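Local atomic coordinates of catalase (Pseudomonas syringae, PDB entry 1M7S), a protein that decomposes hydrogen peroxide into water and oxygen at a heme group, protecting the cell from the toxic effects of peroxide. Residues 13-18 and 31-36; 69-74 and 204-209; 157-162 and 447-452. One frame throughout, in Å; residues are numbered along the deposited sequence.

Contact 1 of 3, residues 13-18 and 31-36; sequences GDNQNS and DVQLLQ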
loop_
_atom_site.group_PDB
_atom_site.type_symbol
_atom_site.label_atom_id
_atom_site.label_comp_id
_atom_site.label_asym_id
_atom_site.label_seq_id
_atom_site.Cartn_x
_atom_site.Cartn_y
_atom_site.Cartn_z
ATOM N N GLY A 13 -2.122 -30.806 8.667
ATOM C CA GLY A 13 -1.765 -32.233 8.762
ATOM C C GLY A 13 -0.291 -32.533 8.604
ATOM O O GLY A 13 0.166 -33.590 9.095
ATOM N N ASP A 14 0.427 -31.784 7.766
ATOM C CA ASP A 14 1.858 -32.043 7.592
ATOM C C ASP A 14 2.531 -30.677 7.333
ATOM O O ASP A 14 2.163 -29.963 6.405
ATOM C CB ASP A 14 2.142 -33.026 6.474
ATOM C CG ASP A 14 3.576 -33.465 6.271
ATOM O OD1 ASP A 14 4.538 -32.834 6.761
ATOM O OD2 ASP A 14 3.817 -34.511 5.605
ATOM N N ASN A 15 3.425 -30.294 8.244
ATOM C CA ASN A 15 4.093 -28.993 8.039
ATOM C C ASN A 15 5.492 -29.144 7.483
ATOM O O ASN A 15 6.323 -28.200 7.583
ATOM C CB ASN A 15 4.101 -28.234 9.386
ATOM C CG ASN A 15 4.435 -26.780 9.243
ATOM O OD1 ASN A 15 3.896 -26.127 8.332
ATOM N ND2 ASN A 15 5.296 -26.279 10.119
ATOM N N GLN A 16 5.904 -30.377 7.147
ATOM C CA GLN A 16 7.247 -30.644 6.688
ATOM C C GLN A 16 7.357 -30.930 5.200
ATOM O O GLN A 16 8.475 -30.791 4.711
ATOM C CB GLN A 16 7.924 -31.839 7.408
ATOM C CG GLN A 16 7.579 -31.876 8.905
ATOM C CD GLN A 16 7.878 -30.608 9.660
ATOM O OE1 GLN A 16 8.837 -29.890 9.371
ATOM N NE2 GLN A 16 7.000 -30.309 10.636
ATOM N N ASN A 17 6.278 -31.363 4.557
ATOM C CA ASN A 17 6.342 -31.687 3.145
ATOM C C ASN A 17 5.225 -30.995 2.377
ATOM O O ASN A 17 4.059 -30.987 2.810
ATOM C CB ASN A 17 6.059 -33.232 2.975
ATOM C CG ASN A 17 7.145 -34.006 3.688
ATOM O OD1 ASN A 17 8.315 -33.953 3.311
ATOM N ND2 ASN A 17 6.765 -34.670 4.772
ATOM N N SER A 18 5.557 -30.371 1.235
ATOM C CA SER A 18 4.516 -29.806 0.398
ATOM C C SER A 18 3.748 -30.960 -0.273
ATOM O O SER A 18 4.276 -32.084 -0.393
ATOM C CB SER A 18 5.151 -29.030 -0.805
ATOM O OG SER A 18 5.994 -28.008 -0.208
ATOM N N ASP A 31 -2.200 -26.754 -2.416
ATOM C CA ASP A 31 -1.619 -26.870 -1.100
ATOM C C ASP A 31 -1.804 -25.510 -0.409
ATOM O O ASP A 31 -0.881 -24.676 -0.331
ATOM C CB ASP A 31 -0.129 -27.203 -1.164
ATOM C CG ASP A 31 0.367 -27.588 0.220
ATOM O OD1 ASP A 31 1.371 -28.313 0.270
ATOM O OD2 ASP A 31 -0.233 -27.149 1.254
ATOM N N VAL A 32 -2.933 -25.328 0.253
ATOM C CA VAL A 32 -3.251 -24.067 0.907
ATOM C C VAL A 32 -2.327 -23.745 2.080
ATOM O O VAL A 32 -2.132 -22.529 2.325
ATOM C CB VAL A 32 -4.741 -24.008 1.311
ATOM C CG1 VAL A 32 -5.601 -24.211 0.057
ATOM C CG2 VAL A 32 -5.135 -25.050 2.319
ATOM N N GLN A 33 -1.761 -24.739 2.769
ATOM C CA GLN A 33 -0.823 -24.424 3.851
ATOM C C GLN A 33 0.456 -23.854 3.244
ATOM O O GLN A 33 0.991 -22.828 3.745
ATOM C CB GLN A 33 -0.528 -25.603 4.773
ATOM C CG GLN A 33 0.723 -25.499 5.673
ATOM C CD GLN A 33 0.490 -24.557 6.842
ATOM O OE1 GLN A 33 -0.457 -23.760 6.786
ATOM N NE2 GLN A 33 1.308 -24.573 7.889
ATOM N N LEU A 34 1.001 -24.524 2.221
ATOM C CA LEU A 34 2.205 -23.936 1.605
ATOM C C LEU A 34 1.951 -22.490 1.185
ATOM O O LEU A 34 2.756 -21.565 1.472
ATOM C CB LEU A 34 2.628 -24.791 0.410
ATOM C CG LEU A 34 3.748 -24.258 -0.472
ATOM C CD1 LEU A 34 5.062 -24.227 0.330
ATOM C CD2 LEU A 34 3.894 -25.169 -1.677
ATOM N N LEU A 35 0.886 -22.226 0.424
ATOM C CA LEU A 35 0.587 -20.916 -0.133
ATOM C C LEU A 35 0.314 -19.876 0.942
ATOM O O LEU A 35 0.868 -18.764 0.842
ATOM C CB LEU A 35 -0.662 -20.934 -1.060
ATOM C CG LEU A 35 -0.510 -21.346 -2.532
ATOM C CD1 LEU A 35 0.148 -20.235 -3.346
ATOM C CD2 LEU A 35 0.333 -22.576 -2.721
ATOM N N GLN A 36 -0.396 -20.242 2.024
ATOM C CA GLN A 36 -0.616 -19.230 3.051
ATOM C C GLN A 36 0.666 -18.833 3.751
ATOM O O GLN A 36 0.873 -17.662 4.043
ATOM C CB GLN A 36 -1.617 -19.731 4.114
ATOM C CG GLN A 36 -1.989 -18.567 5.069
ATOM C CD GLN A 36 -3.215 -19.018 5.889
ATOM O OE1 GLN A 36 -3.021 -19.752 6.863
ATOM N NE2 GLN A 36 -4.388 -18.570 5.461
HETATM O O HOH W 1 1.503 -29.863 2.748
#
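Ser18 lies against Asp31 and Leu34 at the start of helix 32-41, in the N-terminal arm that catalase subunits thread among their partners in the tetramer. Asp31 is the N-cap of this helix: its OD2 takes the amide of Leu34, Leu34 N to OD2 3.1 Å in a nearly straight bond, with the donor well above the carboxylate plane. The close-packed part is here. Asp31 OD1 comes within 3.5 Å of Ser18 CA and also accepts from the amide of Gln19, while both methyls of Leu34 face the serine hydroxyl, CD2 3.8 Å from Ser18 OG. That hydroxyl is bonded to Asp133 of the second subunit, and Asp31 OD2 has a further partner in Tyr392 of the third. A water bridges Asn17 O and Asp31 OD1, donating to both, 2.9 Å from the latter.

Towards Asn15 the fit is looser and rests on a single bond, with the partly exposed Gln16 and Asn17 beyond it. Gln16 N closes an Asx turn on Asp14 OD1; Asn17 N, reaching the same oxygen from the same face, makes the Asx motif. The Gln33 chain leaves with CG opposite the backbone N (chi1 163°) and bends at chi2, which carries its amide to Asn15: Gln33 NE2 donates to Asn15 OD1 over 3.1 Å, from above the carbonyl plane, the two amides turned 56° apart. Lys37 NZ is a second hydrogen-bond donor to Asn15 OD1.

Contact 2 of 3, residues 69-74 and 204-209; sequences SDLSKA and EVHYVK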
loop_
_atom_site.group_PDB
_atom_site.type_symbol
_atom_site.label_atom_id
_atom_site.label_comp_id
_atom_site.label_asym_id
_atom_site.label_seq_id
_atom_site.Cartn_x
_atom_site.Cartn_y
_atom_site.Cartn_z
ATOM N N SER A 69 2.053 24.228 37.867
ATOM C CA SER A 69 0.702 24.594 37.421
ATOM C C SER A 69 0.653 25.983 36.794
ATOM O O SER A 69 -0.126 26.345 35.901
ATOM C CB SER A 69 -0.275 24.480 38.618
ATOM O OG SER A 69 0.165 25.433 39.581
ATOM N N ASP A 70 1.562 26.852 37.202
ATOM C CA ASP A 70 1.856 28.186 36.727
ATOM C C ASP A 70 2.331 28.197 35.272
ATOM O O ASP A 70 2.117 29.127 34.488
ATOM C CB ASP A 70 2.937 28.730 37.688
ATOM C CG ASP A 70 3.801 27.621 38.289
ATOM O OD1 ASP A 70 3.451 26.920 39.299
ATOM O OD2 ASP A 70 4.906 27.362 37.742
ATOM N N LEU A 71 2.994 27.117 34.838
ATOM C CA LEU A 71 3.466 26.963 33.476
ATOM C C LEU A 71 2.498 26.136 32.623
ATOM O O LEU A 71 2.252 26.506 31.459
ATOM C CB LEU A 71 4.818 26.218 33.477
ATOM C CG LEU A 71 5.939 26.784 34.364
ATOM C CD1 LEU A 71 7.261 26.120 33.995
ATOM C CD2 LEU A 71 6.046 28.301 34.311
ATOM N N SER A 72 1.996 25.028 33.149
ATOM C CA SER A 72 1.155 24.155 32.305
ATOM C C SER A 72 0.008 23.537 33.080
ATOM O O SER A 72 0.184 23.128 34.217
ATOM C CB SER A 72 2.057 23.056 31.693
ATOM O OG SER A 72 1.312 22.209 30.817
ATOM N N LYS A 73 -1.110 23.450 32.414
ATOM C CA LYS A 73 -2.275 22.741 32.961
ATOM C C LYS A 73 -2.183 21.236 32.710
ATOM O O LYS A 73 -3.073 20.469 33.143
ATOM C CB LYS A 73 -3.538 23.335 32.418
ATOM C CG LYS A 73 -3.780 23.125 30.921
ATOM C CD LYS A 73 -4.938 24.007 30.477
ATOM C CE LYS A 73 -5.076 23.986 28.970
ATOM N NZ LYS A 73 -6.225 24.767 28.460
ATOM N N ALA A 74 -1.203 20.733 31.960
ATOM C CA ALA A 74 -1.214 19.292 31.653
ATOM C C ALA A 74 -1.044 18.384 32.857
ATOM O O ALA A 74 -0.106 18.533 33.633
ATOM C CB ALA A 74 -0.178 18.955 30.583
ATOM N N GLU A 204 -2.257 31.710 29.771
ATOM C CA GLU A 204 -0.972 32.376 29.671
ATOM C C GLU A 204 0.094 31.382 29.185
ATOM O O GLU A 204 -0.030 30.229 29.523
ATOM C CB GLU A 204 -0.493 32.927 31.009
ATOM C CG GLU A 204 -1.535 33.927 31.533
ATOM C CD GLU A 204 -1.330 34.165 33.014
ATOM O OE1 GLU A 204 -1.921 35.154 33.536
ATOM O OE2 GLU A 204 -0.598 33.384 33.661
ATOM N N VAL A 205 1.061 31.903 28.456
ATOM C CA VAL A 205 2.054 31.017 27.819
ATOM C C VAL A 205 3.443 31.229 28.346
ATOM O O VAL A 205 3.866 32.330 28.695
ATOM C CB VAL A 205 1.886 31.462 26.334
ATOM C CG1 VAL A 205 3.138 31.345 25.526
ATOM C CG2 VAL A 205 0.718 30.669 25.710
ATOM N N HIS A 206 4.290 30.196 28.368
ATOM C CA HIS A 206 5.680 30.266 28.703
ATOM C C HIS A 206 6.435 29.384 27.652
ATOM O O HIS A 206 5.817 28.438 27.205
ATOM C CB HIS A 206 6.099 29.751 30.063
ATOM C CG HIS A 206 5.685 30.633 31.209
ATOM N ND1 HIS A 206 4.354 30.656 31.607
ATOM C CD2 HIS A 206 6.374 31.454 32.014
ATOM C CE1 HIS A 206 4.231 31.493 32.640
ATOM N NE2 HIS A 206 5.433 31.973 32.909
ATOM N N TYR A 207 7.642 29.808 27.293
ATOM C CA TYR A 207 8.426 28.986 26.362
ATOM C C TYR A 207 9.373 28.136 27.194
ATOM O O TYR A 207 10.124 28.637 28.048
ATOM C CB TYR A 207 9.184 29.894 25.371
ATOM C CG TYR A 207 8.240 30.512 24.360
ATOM C CD1 TYR A 207 7.746 31.818 24.525
ATOM C CD2 TYR A 207 7.803 29.792 23.261
ATOM C CE1 TYR A 207 6.881 32.354 23.601
ATOM C CE2 TYR A 207 6.938 30.332 22.323
ATOM C CZ TYR A 207 6.454 31.620 22.509
ATOM O OH TYR A 207 5.583 32.192 21.608
ATOM N N VAL A 208 9.403 26.837 26.929
ATOM C CA VAL A 208 10.231 25.965 27.776
ATOM C C VAL A 208 11.091 25.010 26.965
ATOM O O VAL A 208 10.599 24.416 25.995
ATOM C CB VAL A 208 9.222 25.104 28.605
ATOM C CG1 VAL A 208 9.962 24.117 29.458
ATOM C CG2 VAL A 208 8.315 25.965 29.494
ATOM N N LYS A 209 12.319 24.808 27.408
ATOM C CA LYS A 209 13.172 23.774 26.851
ATOM C C LYS A 209 13.215 22.597 27.840
ATOM O O LYS A 209 13.197 22.771 29.057
ATOM C CB LYS A 209 14.554 24.314 26.597
ATOM C CG LYS A 209 14.561 25.095 25.278
ATOM C CD LYS A 209 16.043 25.377 24.975
ATOM C CE LYS A 209 16.097 26.113 23.642
ATOM N NZ LYS A 209 17.008 25.486 22.692
HETATM O O HOH W 2 2.195 29.200 30.993
#
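Asp70 meets His206 through its backbone: its carbonyl O stands 3.7 Å from His206 CE1, oblique to the ring, and is itself bonded to Asn200 ND2. The Asp70 carboxylate stays apart, OD2 lying 6.7 Å from His206 NE2.

Leu71 makes the main contact. Its CD2 methyl sits over the middle of the imidazole, 3.8 Å from the ring centroid and 4° off the normal, a CH-pi contact in which this carbon is almost equally far from all five ring atoms. With CG on the far side from the carbonyl carbon (chi1 -72°), the His206 ring swings out from the strand to receive it. Strand 205-214 belongs to the antiparallel beta barrel of the catalase fold, and the loop 69-74, between strands 55-64 and 82-90, packs against its outside beside Val259 of neighbouring strand 252-260. The carbonyl of Leu71 also reaches a water, 2.7 Å from Leu71 O, that lies in the plane of the imidazole at its edge, 2.7 Å from His206 ND1, and within bonding distance of Glu204 O.

At Ser72 the chain turns away from the strand: Ser72 OG accepts from Ala74 N at 3.1 Å, an ST turn, and is also bonded to Gly316 O.

Contact 3 of 3, residues 157-162 and 447-452; sequences RRFDFF and NIMLSY. Unlike the reference sequence in segment 447-452: Tyr452 (reference Val).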
loop_
_atom_site.group_PDB
_atom_site.type_symbol
_atom_site.label_atom_id
_atom_site.label_comp_id
_atom_site.label_asym_id
_atom_site.label_seq_id
_atom_site.Cartn_x
_atom_site.Cartn_y
_atom_site.Cartn_z
ATOM N N ARG A 157 29.632 15.231 0.019
ATOM C CA ARG A 157 28.279 15.650 -0.253
ATOM C C ARG A 157 27.701 16.516 0.868
ATOM O O ARG A 157 27.163 17.582 0.568
ATOM C CB ARG A 157 27.389 14.410 -0.522
ATOM C CG ARG A 157 27.861 13.549 -1.712
ATOM C CD ARG A 157 27.022 12.313 -2.020
ATOM N NE ARG A 157 25.658 12.705 -2.282
ATOM C CZ ARG A 157 24.607 12.727 -1.453
ATOM N NH1 ARG A 157 24.770 12.266 -0.225
ATOM N NH2 ARG A 157 23.446 13.192 -1.863
ATOM N N ARG A 158 27.858 16.097 2.121
ATOM C CA ARG A 158 27.327 16.918 3.226
ATOM C C ARG A 158 28.097 18.247 3.318
ATOM O O ARG A 158 27.473 19.241 3.690
ATOM C CB ARG A 158 27.410 16.181 4.561
ATOM C CG ARG A 158 28.787 15.976 5.196
ATOM C CD ARG A 158 28.733 15.150 6.476
ATOM N NE ARG A 158 28.140 13.826 6.301
ATOM C CZ ARG A 158 28.055 12.890 7.246
ATOM N NH1 ARG A 158 27.446 11.722 7.003
ATOM N NH2 ARG A 158 28.628 13.103 8.418
ATOM N N PHE A 159 29.362 18.251 2.881
ATOM C CA PHE A 159 30.103 19.521 3.031
ATOM C C PHE A 159 29.887 20.481 1.886
ATOM O O PHE A 159 29.947 21.697 2.101
ATOM C CB PHE A 159 31.573 19.344 3.388
ATOM C CG PHE A 159 31.749 18.692 4.747
ATOM C CD1 PHE A 159 32.366 17.478 4.853
ATOM C CD2 PHE A 159 31.294 19.373 5.883
ATOM C CE1 PHE A 159 32.538 16.878 6.103
ATOM C CE2 PHE A 159 31.463 18.777 7.132
ATOM C CZ PHE A 159 32.089 17.538 7.253
ATOM N N ASP A 160 29.458 20.001 0.738
ATOM C CA ASP A 160 28.983 20.876 -0.333
ATOM C C ASP A 160 27.715 21.557 0.194
ATOM O O ASP A 160 27.573 22.801 0.221
ATOM C CB ASP A 160 28.674 19.992 -1.559
ATOM C CG ASP A 160 27.963 20.686 -2.698
ATOM O OD1 ASP A 160 28.105 21.918 -2.789
ATOM O OD2 ASP A 160 27.284 20.005 -3.503
ATOM N N PHE A 161 26.791 20.794 0.801
ATOM C CA PHE A 161 25.557 21.380 1.366
ATOM C C PHE A 161 25.850 22.354 2.494
ATOM O O PHE A 161 25.475 23.546 2.447
ATOM C CB PHE A 161 24.631 20.244 1.879
ATOM C CG PHE A 161 23.357 20.705 2.543
ATOM C CD1 PHE A 161 22.297 21.291 1.877
ATOM C CD2 PHE A 161 23.287 20.590 3.920
ATOM C CE1 PHE A 161 21.147 21.707 2.540
ATOM C CE2 PHE A 161 22.145 21.008 4.601
ATOM C CZ PHE A 161 21.095 21.550 3.918
ATOM N N PHE A 162 26.579 21.876 3.511
ATOM C CA PHE A 162 26.809 22.665 4.720
ATOM C C PHE A 162 27.721 23.872 4.532
ATOM O O PHE A 162 27.622 24.834 5.310
ATOM C CB PHE A 162 27.331 21.792 5.869
ATOM C CG PHE A 162 26.267 20.917 6.490
ATOM C CD1 PHE A 162 26.420 19.557 6.633
ATOM C CD2 PHE A 162 25.118 21.517 6.985
ATOM C CE1 PHE A 162 25.434 18.771 7.275
ATOM C CE2 PHE A 162 24.136 20.755 7.597
ATOM C CZ PHE A 162 24.299 19.403 7.737
ATOM N N ASN A 447 37.312 25.176 2.037
ATOM C CA ASN A 447 37.815 26.375 2.710
ATOM C C ASN A 447 36.676 27.187 3.318
ATOM O O ASN A 447 36.971 27.845 4.306
ATOM C CB ASN A 447 38.648 27.250 1.767
ATOM C CG ASN A 447 39.971 26.533 1.461
ATOM O OD1 ASN A 447 40.589 25.924 2.315
ATOM N ND2 ASN A 447 40.379 26.623 0.204
ATOM N N ILE A 448 35.470 27.084 2.751
ATOM C CA ILE A 448 34.346 27.834 3.353
ATOM C C ILE A 448 33.970 27.197 4.690
ATOM O O ILE A 448 33.715 27.883 5.685
ATOM C CB ILE A 448 33.175 27.895 2.400
ATOM C CG1 ILE A 448 33.464 28.928 1.276
ATOM C CG2 ILE A 448 31.883 28.273 3.160
ATOM C CD1 ILE A 448 32.331 28.767 0.229
ATOM N N MET A 449 33.875 25.873 4.715
ATOM C CA MET A 449 33.632 25.145 5.958
ATOM C C MET A 449 34.674 25.520 7.000
ATOM O O MET A 449 34.291 25.709 8.171
ATOM C CB MET A 449 33.692 23.637 5.732
ATOM C CG MET A 449 32.423 23.041 5.112
ATOM S SD MET A 449 30.838 23.415 5.890
ATOM C CE MET A 449 31.156 22.963 7.588
ATOM N N LEU A 450 35.946 25.529 6.616
ATOM C CA LEU A 450 37.031 25.879 7.553
ATOM C C LEU A 450 36.894 27.278 8.101
ATOM O O LEU A 450 37.188 27.563 9.275
ATOM C CB LEU A 450 38.370 25.686 6.801
ATOM C CG LEU A 450 38.756 24.209 6.607
ATOM C CD1 LEU A 450 40.027 24.105 5.762
ATOM C CD2 LEU A 450 38.906 23.422 7.903
ATOM N N SER A 451 36.418 28.203 7.258
ATOM C CA SER A 451 36.220 29.593 7.697
ATOM C C SER A 451 35.180 29.648 8.805
ATOM O O SER A 451 35.304 30.446 9.756
ATOM C CB SER A 451 35.866 30.525 6.533
ATOM O OG SER A 451 34.528 30.417 6.073
ATOM N N TYR A 452 34.144 28.795 8.696
ATOM C CA TYR A 452 33.144 28.741 9.777
ATOM C C TYR A 452 33.757 28.306 11.081
ATOM O O TYR A 452 33.512 28.891 12.137
ATOM C CB TYR A 452 31.978 27.819 9.397
ATOM C CG TYR A 452 31.234 28.265 8.139
ATOM C CD1 TYR A 452 30.455 27.318 7.456
ATOM C CD2 TYR A 452 31.208 29.577 7.698
ATOM C CE1 TYR A 452 29.735 27.700 6.338
ATOM C CE2 TYR A 452 30.515 29.961 6.564
ATOM C CZ TYR A 452 29.763 29.013 5.888
ATOM O OH TYR A 452 29.070 29.358 4.761
#
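Arg158 CG lies over the centre of one face of the Phe159 ring, and Met449 comes to that ring obliquely, from neither face nor edge. On the Phe162 ring one face carries Phe161 CD2, displaced toward the rim, and Phe144 meets the ring edge-to-face. Over the centre of the Tyr452 ring sits Ile448 O, one turn back on its own helix, with Phe162 O at the edge. These groups join helix 155-163 to helix 443-456 of the C-terminal helical domain of the catalase fold, the two short segments crossing at 64° with axes 9.7 Å apart.

Met449 carries most of the contact: it reaches the Phe159 ring with CG and CE, and the backbone and CB of Phe162 with SD. Its chain bends at chi2 and chi3 (both -52°), folding the thioether back so that different atoms serve different partners. CG touches Phe159 CD2 at 3.9 Å and CE approaches that same ring carbon at 4.0 Å. The two side chains cross at about a right angle. SD stands 5.4 Å from the Phe159 centroid, oblique to the ring: a Met-aromatic contact. The closest approach of the sulfur is to the carbonyl group of Phe162, SD to Phe162 C 3.4 Å, and it lies 3.9 Å from Phe162 CB. Outside the pair, Leu172 and Leu438 also touch Met449.

Within helix 443-456, Ile448 O receives both Tyr452 N and Ser451 OG. Tyr452 differs from the reference sequence, which has valine here; its hydroxyl is hydrogen-bonded to the backbone O of Ser163, just past Phe162. Near the plane of its ring, Tyr452 CE1 is 3.7 Å from Phe162 O.

The three contacts sit in separate parts of the subunit and none touches another. Contact 1, in the N-terminal arm, is about 60 Å from contact 2 and 59 Å from contact 3, centre to centre, and lies across the chain's centre from contact 2. It is away from the predicted active-site residues of its own chain, yet the side chain of Leu34 is about 6 Å from a heme, a different one from that near contact 3. Contacts 2 and 3 are nearer each other, about 17 Å between nearest atoms, and their segments alternate along the chain. The Phe162 side chain of contact 3 is about 12 Å from a heme and from that of Asn124, a predicted active-site residue.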